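Local coordinates for probable secreted solute-binding lipoprotein (Streptomyces coelicolor, PDB 3I3V) that is probably the secreted, lipid-tethered solute-binding component of a bacterial transport system, at residues G96-D108 and S323-S335. Residues are numbered along the deposited sequence; the frame is centred on the assembly and turned at random.
Sequences GLRGRVLPAALAD and SGRDMALRTDAVS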
loop_
_atom_site.group_PDB
_atom_site.type_symbol
_atom_site.label_atom_id
_atom_site.label_comp_id
_atom_site.label_asym_id
_atom_site.label_seq_id
_atom_site.Cartn_x
_atom_site.Cartn_y
_atom_site.Cartn_z
ATOM N N GLY C 96 19.710 7.267 25.983
ATOM C CA GLY C 96 20.632 8.086 25.199
ATOM C C GLY C 96 20.969 9.485 25.686
ATOM O O GLY C 96 20.694 10.467 25.002
ATOM N N LEU C 97 21.587 9.589 26.856
ATOM C CA LEU C 97 21.947 10.901 27.360
ATOM C C LEU C 97 23.388 11.274 27.015
ATOM O O LEU C 97 23.708 12.450 26.889
ATOM C CB LEU C 97 21.695 10.973 28.865
ATOM C CG LEU C 97 20.586 11.959 29.259
ATOM C CD1 LEU C 97 19.424 11.855 28.290
ATOM C CD2 LEU C 97 20.135 11.684 30.681
ATOM N N ARG C 98 24.266 10.286 26.865
ATOM C CA ARG C 98 25.637 10.610 26.490
ATOM C C ARG C 98 25.474 11.111 25.067
ATOM O O ARG C 98 24.629 10.610 24.328
ATOM C CB ARG C 98 26.542 9.375 26.552
ATOM C CG ARG C 98 26.155 8.227 25.637
ATOM C CD ARG C 98 27.111 8.119 24.454
ATOM N NE ARG C 98 28.517 8.143 24.865
ATOM C CZ ARG C 98 29.067 7.309 25.746
ATOM N NH1 ARG C 98 28.332 6.368 26.325
ATOM N NH2 ARG C 98 30.357 7.413 26.049
ATOM N N GLY C 99 26.256 12.097 24.670
ATOM C CA GLY C 99 26.073 12.636 23.335
ATOM C C GLY C 99 25.492 14.014 23.576
ATOM O O GLY C 99 25.584 14.909 22.735
ATOM N N ARG C 100 24.871 14.162 24.745
ATOM C CA ARG C 100 24.322 15.438 25.179
ATOM C C ARG C 100 25.453 16.080 25.986
ATOM O O ARG C 100 25.409 17.266 26.303
ATOM C CB ARG C 100 23.103 15.232 26.086
ATOM C CG ARG C 100 21.809 14.928 25.365
ATOM C CD ARG C 100 21.279 16.163 24.653
ATOM N NE ARG C 100 20.845 17.188 25.597
ATOM C CZ ARG C 100 21.283 18.445 25.601
ATOM N NH1 ARG C 100 22.178 18.850 24.709
ATOM N NH2 ARG C 100 20.829 19.300 26.505
ATOM N N VAL C 101 26.467 15.271 26.295
ATOM C CA VAL C 101 27.630 15.687 27.081
ATOM C C VAL C 101 28.868 16.001 26.235
ATOM O O VAL C 101 29.210 15.255 25.319
ATOM C CB VAL C 101 28.029 14.574 28.082
ATOM C CG1 VAL C 101 29.125 15.072 29.006
ATOM C CG2 VAL C 101 26.810 14.101 28.868
ATOM N N LEU C 102 29.545 17.100 26.544
ATOM C CA LEU C 102 30.753 17.469 25.815
ATOM C C LEU C 102 31.762 16.330 25.984
ATOM O O LEU C 102 32.043 15.916 27.105
ATOM C CB LEU C 102 31.319 18.771 26.390
ATOM C CG LEU C 102 31.013 20.112 25.711
ATOM C CD1 LEU C 102 29.808 20.009 24.809
ATOM C CD2 LEU C 102 30.810 21.163 26.783
ATOM N N PRO C 103 32.328 15.811 24.878
ATOM C CA PRO C 103 33.299 14.713 24.960
ATOM C C PRO C 103 34.340 14.859 26.066
ATOM O O PRO C 103 34.578 13.920 26.826
ATOM C CB PRO C 103 33.918 14.705 23.568
ATOM C CG PRO C 103 32.766 15.085 22.710
ATOM C CD PRO C 103 32.175 16.253 23.480
ATOM N N ALA C 104 34.959 16.031 26.159
ATOM C CA ALA C 104 35.959 16.273 27.193
ATOM C C ALA C 104 35.333 16.184 28.589
ATOM O O ALA C 104 35.950 15.685 29.532
ATOM C CB ALA C 104 36.600 17.641 26.989
ATOM N N ALA C 105 34.108 16.674 28.725
ATOM C CA ALA C 105 33.432 16.624 30.012
ATOM C C ALA C 105 33.192 15.183 30.446
ATOM O O ALA C 105 33.443 14.823 31.594
ATOM C CB ALA C 105 32.110 17.360 29.937
ATOM N N LEU C 106 32.703 14.360 29.528
ATOM C CA LEU C 106 32.427 12.970 29.854
ATOM C C LEU C 106 33.703 12.209 30.200
ATOM O O LEU C 106 33.703 11.335 31.071
ATOM C CB LEU C 106 31.713 12.282 28.696
ATOM C CG LEU C 106 31.469 10.793 28.942
ATOM C CD1 LEU C 106 30.655 10.611 30.218
ATOM C CD2 LEU C 106 30.759 10.186 27.737
ATOM N N ALA C 107 34.790 12.549 29.518
ATOM C CA ALA C 107 36.067 11.899 29.761
ATOM C C ALA C 107 36.591 12.239 31.152
ATOM O O ALA C 107 37.012 11.355 31.909
ATOM C CB ALA C 107 37.073 12.325 28.705
ATOM N N ASP C 108 36.561 13.525 31.487
ATOM C CA ASP C 108 37.047 13.982 32.783
ATOM C C ASP C 108 36.229 13.435 33.953
ATOM O O ASP C 108 36.703 13.428 35.096
ATOM C CB ASP C 108 37.074 15.518 32.831
ATOM C CG ASP C 108 38.176 16.121 31.957
ATOM O OD1 ASP C 108 38.373 17.353 32.020
ATOM O OD2 ASP C 108 38.836 15.374 31.207
ATOM N N SER C 323 21.205 32.418 34.244
ATOM C CA SER C 323 22.210 32.395 35.297
ATOM C C SER C 323 23.625 32.699 34.808
ATOM O O SER C 323 24.508 32.999 35.611
ATOM C CB SER C 323 22.194 31.038 35.998
ATOM O OG SER C 323 22.989 31.066 37.170
ATOM N N GLY C 324 23.840 32.620 33.496
ATOM C CA GLY C 324 25.161 32.880 32.943
ATOM C C GLY C 324 26.167 31.803 33.316
ATOM O O GLY C 324 27.341 32.089 33.579
ATOM N N ARG C 325 25.703 30.557 33.328
ATOM C CA ARG C 325 26.532 29.412 33.678
ATOM C C ARG C 325 27.134 28.753 32.453
ATOM O O ARG C 325 26.471 28.625 31.414
ATOM C CB ARG C 325 25.693 28.348 34.387
ATOM C CG ARG C 325 25.098 28.753 35.707
ATOM C CD ARG C 325 25.952 28.304 36.871
ATOM N NE ARG C 325 27.125 29.140 37.086
ATOM C CZ ARG C 325 27.092 30.464 37.221
ATOM N NH1 ARG C 325 25.939 31.116 37.146
ATOM N NH2 ARG C 325 28.211 31.134 37.469
ATOM N N ASP C 326 28.386 28.332 32.572
ATOM C CA ASP C 326 29.017 27.606 31.485
ATOM C C ASP C 326 28.568 26.181 31.810
ATOM O O ASP C 326 28.480 25.811 32.988
ATOM C CB ASP C 326 30.536 27.723 31.554
ATOM C CG ASP C 326 31.020 29.153 31.380
ATOM O OD1 ASP C 326 30.605 29.806 30.391
ATOM O OD2 ASP C 326 31.818 29.611 32.225
HETATM N N MSE C 327 28.278 25.388 30.783
HETATM C CA MSE C 327 27.786 24.027 30.994
HETATM C C MSE C 327 28.691 22.938 30.446
HETATM O O MSE C 327 29.503 23.183 29.558
HETATM C CB MSE C 327 26.400 23.871 30.353
HETATM C CG MSE C 327 25.369 24.885 30.815
HETATM SE SE MSE C 327 24.948 24.711 32.683
HETATM C CE MSE C 327 23.698 23.248 32.551
ATOM N N ALA C 328 28.530 21.731 30.982
ATOM C CA ALA C 328 29.299 20.576 30.539
ATOM C C ALA C 328 28.547 19.836 29.437
ATOM O O ALA C 328 29.027 18.822 28.944
ATOM C CB ALA C 328 29.559 19.639 31.699
ATOM N N LEU C 329 27.370 20.336 29.057
ATOM C CA LEU C 329 26.571 19.705 28.005
ATOM C C LEU C 329 26.500 20.592 26.765
ATOM O O LEU C 329 26.721 21.804 26.841
ATOM C CB LEU C 329 25.148 19.437 28.507
ATOM C CG LEU C 329 24.998 18.797 29.890
ATOM C CD1 LEU C 329 23.520 18.656 30.232
ATOM C CD2 LEU C 329 25.680 17.443 29.905
ATOM N N ARG C 330 26.178 19.989 25.623
ATOM C CA ARG C 330 26.058 20.731 24.369
ATOM C C ARG C 330 24.833 21.637 24.411
ATOM O O ARG C 330 23.751 21.198 24.807
ATOM C CB ARG C 330 25.884 19.778 23.189
ATOM C CG ARG C 330 26.620 18.470 23.312
ATOM C CD ARG C 330 27.694 18.334 22.262
ATOM N NE ARG C 330 27.725 16.974 21.745
ATOM C CZ ARG C 330 28.706 16.470 21.010
ATOM N NH1 ARG C 330 29.758 17.218 20.696
ATOM N NH2 ARG C 330 28.633 15.214 20.593
ATOM N N THR C 331 25.018 22.894 24.001
ATOM C CA THR C 331 23.946 23.890 23.940
ATOM C C THR C 331 24.215 24.794 22.743
ATOM O O THR C 331 25.305 24.770 22.160
ATOM C CB THR C 331 23.913 24.860 25.140
ATOM O OG1 THR C 331 24.574 24.286 26.264
ATOM C CG2 THR C 331 22.485 25.182 25.509
ATOM N N ASP C 332 23.217 25.600 22.400
ATOM C CA ASP C 332 23.324 26.558 21.311
ATOM C C ASP C 332 23.116 27.913 21.978
ATOM O O ASP C 332 23.342 28.963 21.375
ATOM C CB ASP C 332 22.240 26.304 20.254
ATOM C CG ASP C 332 22.561 25.115 19.352
ATOM O OD1 ASP C 332 21.621 24.562 18.736
ATOM O OD2 ASP C 332 23.752 24.738 19.244
ATOM N N ALA C 333 22.701 27.861 23.244
ATOM C CA ALA C 333 22.454 29.050 24.047
ATOM C C ALA C 333 23.764 29.751 24.380
ATOM O O ALA C 333 24.824 29.122 24.446
ATOM C CB ALA C 333 21.732 28.671 25.336
ATOM N N VAL C 334 23.673 31.056 24.602
ATOM C CA VAL C 334 24.825 31.867 24.927
ATOM C C VAL C 334 24.442 32.848 26.019
ATOM O O VAL C 334 23.362 33.431 25.982
ATOM C CB VAL C 334 25.306 32.656 23.701
ATOM C CG1 VAL C 334 26.446 33.593 24.101
ATOM C CG2 VAL C 334 25.750 31.692 22.600
ATOM N N SER C 335 25.322 33.023 26.995
ATOM C CA SER C 335 25.049 33.941 28.090
ATOM C C SER C 335 25.100 35.393 27.604
ATOM O O SER C 335 26.038 36.134 27.889
ATOM C CB SER C 335 26.056 33.723 29.228
ATOM O OG SER C 335 25.867 32.459 29.842
HETATM O O HOH W 1 20.950 22.540 25.210
#
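Val101 and Leu329 pair as the non-hydrogen-bonded residues of an isolated antiparallel beta bridge, their CA atoms 4.3 Å apart. Two backbone bonds flank the pair: Arg330 N to Arg100 O at 2.9 Å, and Leu102 N to Ala328 O at 3.0 Å. Packing is tight here. With CG2 beside its backbone N and CG1 anti to it (chi1 -173°), Val101 brings CG2 to within 3.7 Å of Leu329 CD2, and Tyr311 also touches Leu329. In the first turn of helix 103-108, Ala105 directs its CB at the CB of Ala328, 3.8 Å away, beside Tyr285. Leu102 spans the edge of the bridge: CD2 reaches the carbonyls of Met327 and Ala328, while CD1 rests against the aliphatic CD of Arg330. In the two-lobed solute-binding fold, this bridge joins the type II turn Leu97-Arg100 and the start of helix 103-108 to the chain leaving strand 326-327, which pairs with strand 122-131. Arg100 works from the flank beside helix 313-323. Its chain, folded back at chi2 and chi3, delivers NH1 to Arg330 O at 2.8 Å, the acceptor lying near the guanidinium plane; NH2 bonds Tyr311 O, and the aliphatic part packs on Pro313 and Val316. A water donates to Arg330 O and makes a weak, long bond with Arg100 NH2. A leucine here would probably leave Tyr311 O without this donor and Arg330 O with the water but no guanidinium. The other flank is looser and faces solvent. There the exposed Arg330 side chain runs to the turn, its NE giving a nearly straight bond (167°) to Gly99 O at 3.1 Å; Gly99 O lies near the guanidinium plane, whereas NE stands well above that carbonyl's plane. Pro103 CD lies 3.8 Å from Arg330 NH1, and Val101 O stands over one guanidinium face, offset toward the rim.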